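Local coordinates for protein ribosome biogenesis Nep1 RNA methyltransferase (PDB 3O7B) that probably methylates N1 of a pseudouridine in 16S ribosomal RNA, with S-adenosyl-L-methionine as methyl donor, in ribosome biogenesis, at residues Lys156-Leu160 against Arg161-Arg165. Numbering follows the deposited sequence.
Sequences KDVGL and RDIVR
D162 and G159 make the main polar link at the start of the short helix 160-163; between them R161 sends its side chain out, NE forming a salt bridge with E208 of helix 203-209. With chi1 at -53°, CG of D162 lies on the backbone-N side, away from its own carbonyl, and the carboxylate swings back to the start of the helix. There OD2 takes the N-H of G159 through its anti lone pair, in a nearly straight bond of 2.8 Å from G159 N (164° at the hydrogen). The backbone answers in the reverse direction: D162 N lies 2.9 Å from G159 O, approaching from above the carbonyl plane. V158 borders this pair, its CB 3.6 Å from D162 OD2. I163 adds an apolar side, with CG2 3.9 Å from V158 CG2 and CD1 4.0 Å from L160 CD1, while its N gives a weak, bent bond to L160 O. Just beyond the helix, V164 rests CG2 against the carbonyl, 3.6 Å from L160 O. L160 and I163 both pack on V31 of strand 28-35. With G159 as N-cap, D162 three residues on supplies the side-chain half of a capping box, the return bond being an ordinary backbone one, between strands 150-156 and 168-172 of this SPOUT-class methyltransferase.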
ATOM      1  N   LYS A 156      23.619   5.293   3.441  1.00 16.73           N
ATOM      2  CA  LYS A 156      24.492   6.280   4.079  1.00 17.93           C
ATOM      3  C   LYS A 156      25.399   5.602   5.098  1.00 17.84           C
ATOM      4  O   LYS A 156      24.948   4.716   5.835  1.00 17.37           O
ATOM      5  CB  LYS A 156      23.678   7.379   4.763  1.00 18.25           C
ATOM      6  CG  LYS A 156      22.748   8.160   3.838  1.00 21.53           C
ATOM      7  CD  LYS A 156      23.482   8.914   2.733  1.00 26.83           C
ATOM      8  CE  LYS A 156      22.588  10.015   2.182  1.00 29.73           C
ATOM      9  NZ  LYS A 156      23.296  10.906   1.222  1.00 33.80           N
ATOM     10  N   ASP A 157      26.663   6.038   5.171  1.00 18.20           N
ATOM     11  CA  ASP A 157      27.635   5.425   6.088  1.00 19.56           C
ATOM     12  C   ASP A 157      27.536   6.045   7.480  1.00 19.40           C
ATOM     13  O   ASP A 157      28.516   6.566   8.042  1.00 19.93           O
ATOM     14  CB  ASP A 157      29.068   5.544   5.549  1.00 19.95           C
ATOM     15  CG  ASP A 157      30.049   4.617   6.270  1.00 23.76           C
ATOM     16  OD1 ASP A 157      29.613   3.690   6.995  1.00 27.30           O
ATOM     17  OD2 ASP A 157      31.274   4.814   6.089  1.00 26.38           O
ATOM     18  N   VAL A 158      26.328   6.012   8.019  1.00 18.41           N
ATOM     19  CA  VAL A 158      26.039   6.515   9.357  1.00 17.98           C
ATOM     20  C   VAL A 158      25.098   5.527  10.034  1.00 17.64           C
ATOM     21  O   VAL A 158      24.667   4.541   9.428  1.00 18.98           O
ATOM     22  CB  VAL A 158      25.403   7.914   9.335  1.00 17.24           C
ATOM     23  CG1 VAL A 158      26.283   8.911   8.590  1.00 19.51           C
ATOM     24  CG2 VAL A 158      23.967   7.877   8.728  1.00 17.86           C
ATOM     25  N   GLY A 159      24.787   5.786  11.297  1.00 17.37           N
ATOM     26  CA  GLY A 159      23.859   4.953  12.033  1.00 17.00           C
ATOM     27  C   GLY A 159      22.569   5.689  12.295  1.00 16.25           C
ATOM     28  O   GLY A 159      22.432   6.881  12.022  1.00 15.26           O
ATOM     29  N   LEU A 160      21.626   4.948  12.864  1.00 15.97           N
ATOM     30  CA  LEU A 160      20.356   5.503  13.256  1.00 16.20           C
ATOM     31  C   LEU A 160      20.512   6.740  14.141  1.00 16.05           C
ATOM     32  O   LEU A 160      19.803   7.718  13.985  1.00 15.71           O
ATOM     33  CB  LEU A 160      19.508   4.425  13.920  1.00 16.11           C
ATOM     34  CG  LEU A 160      18.127   4.854  14.405  1.00 15.59           C
ATOM     35  CD1 LEU A 160      17.285   5.473  13.260  1.00 14.83           C
ATOM     36  CD2 LEU A 160      17.454   3.656  14.975  1.00 16.79           C
ATOM     37  N   ARG A 161      21.489   6.704  15.059  1.00 16.50           N
ATOM     38  CA  ARG A 161      21.689   7.833  15.974  1.00 17.78           C
ATOM     39  C   ARG A 161      21.992   9.135  15.224  1.00 16.88           C
ATOM     40  O   ARG A 161      21.673  10.229  15.668  1.00 18.32           O
ATOM     41  CB  ARG A 161      22.817   7.524  16.973  1.00 17.18           C
ATOM     42  CG  ARG A 161      24.203   7.344  16.325  1.00 19.03           C
ATOM     43  CD  ARG A 161      25.313   7.169  17.369  1.00 20.25           C
ATOM     44  NE  ARG A 161      25.157   5.936  18.123  1.00 23.33           N
ATOM     45  CZ  ARG A 161      26.020   5.508  19.043  1.00 26.95           C
ATOM     46  NH1 ARG A 161      27.116   6.210  19.302  1.00 28.27           N
ATOM     47  NH2 ARG A 161      25.789   4.375  19.687  1.00 29.89           N
ATOM     48  N   ASP A 162      22.601   9.013  14.047  1.00 16.97           N
ATOM     49  CA  ASP A 162      23.026  10.182  13.320  1.00 17.29           C
ATOM     50  C   ASP A 162      21.901  10.846  12.533  1.00 18.01           C
ATOM     51  O   ASP A 162      21.886  12.054  12.374  1.00 19.14           O
ATOM     52  CB  ASP A 162      24.211   9.786  12.429  1.00 17.46           C
ATOM     53  CG  ASP A 162      25.308   9.099  13.233  1.00 18.79           C
ATOM     54  OD1 ASP A 162      25.818   9.742  14.182  1.00 22.69           O
ATOM     55  OD2 ASP A 162      25.634   7.926  12.975  1.00 19.43           O
ATOM     56  N   ILE A 163      20.930  10.063  12.071  1.00 18.03           N
ATOM     57  CA  ILE A 163      19.868  10.682  11.273  1.00 19.03           C
ATOM     58  C   ILE A 163      18.779  11.352  12.120  1.00 19.39           C
ATOM     59  O   ILE A 163      17.996  12.160  11.622  1.00 20.01           O
ATOM     60  CB  ILE A 163      19.269   9.713  10.231  1.00 19.31           C
ATOM     61  CG1 ILE A 163      18.688   8.470  10.907  1.00 19.38           C
ATOM     62  CG2 ILE A 163      20.338   9.352   9.183  1.00 20.02           C
ATOM     63  CD1 ILE A 163      17.808   7.631   9.980  1.00 18.65           C
ATOM     64  N   VAL A 164      18.759  11.036  13.415  1.00 19.10           N
ATOM     65  CA  VAL A 164      17.838  11.692  14.339  1.00 19.61           C
ATOM     66  C   VAL A 164      18.469  12.865  15.109  1.00 20.13           C
ATOM     67  O   VAL A 164      17.798  13.510  15.920  1.00 20.82           O
ATOM     68  CB  VAL A 164      17.190  10.681  15.322  1.00 19.55           C
ATOM     69  CG1 VAL A 164      16.398   9.629  14.566  1.00 19.66           C
ATOM     70  CG2 VAL A 164      18.243  10.018  16.233  1.00 19.45           C
ATOM     71  N   ARG A 165      19.751  13.146  14.849  1.00 21.01           N
ATOM     72  CA  ARG A 165      20.401  14.361  15.372  1.00 22.12           C
ATOM     73  C   ARG A 165      19.621  15.610  15.000  1.00 21.71           C
ATOM     74  O   ARG A 165      19.250  15.786  13.839  1.00 22.74           O
ATOM     75  CB  ARG A 165      21.803  14.542  14.771  1.00 22.69           C
ATOM     76  CG  ARG A 165      22.927  13.881  15.489  1.00 24.22           C
ATOM     77  CD  ARG A 165      24.273  14.148  14.773  1.00 23.74           C
ATOM     78  NE  ARG A 165      24.875  15.437  15.120  1.00 25.67           N
ATOM     79  CZ  ARG A 165      25.296  16.367  14.260  1.00 25.91           C
ATOM     80  NH1 ARG A 165      25.192  16.190  12.950  1.00 27.07           N
ATOM     81  NH2 ARG A 165      25.831  17.490  14.727  1.00 26.58           N
TER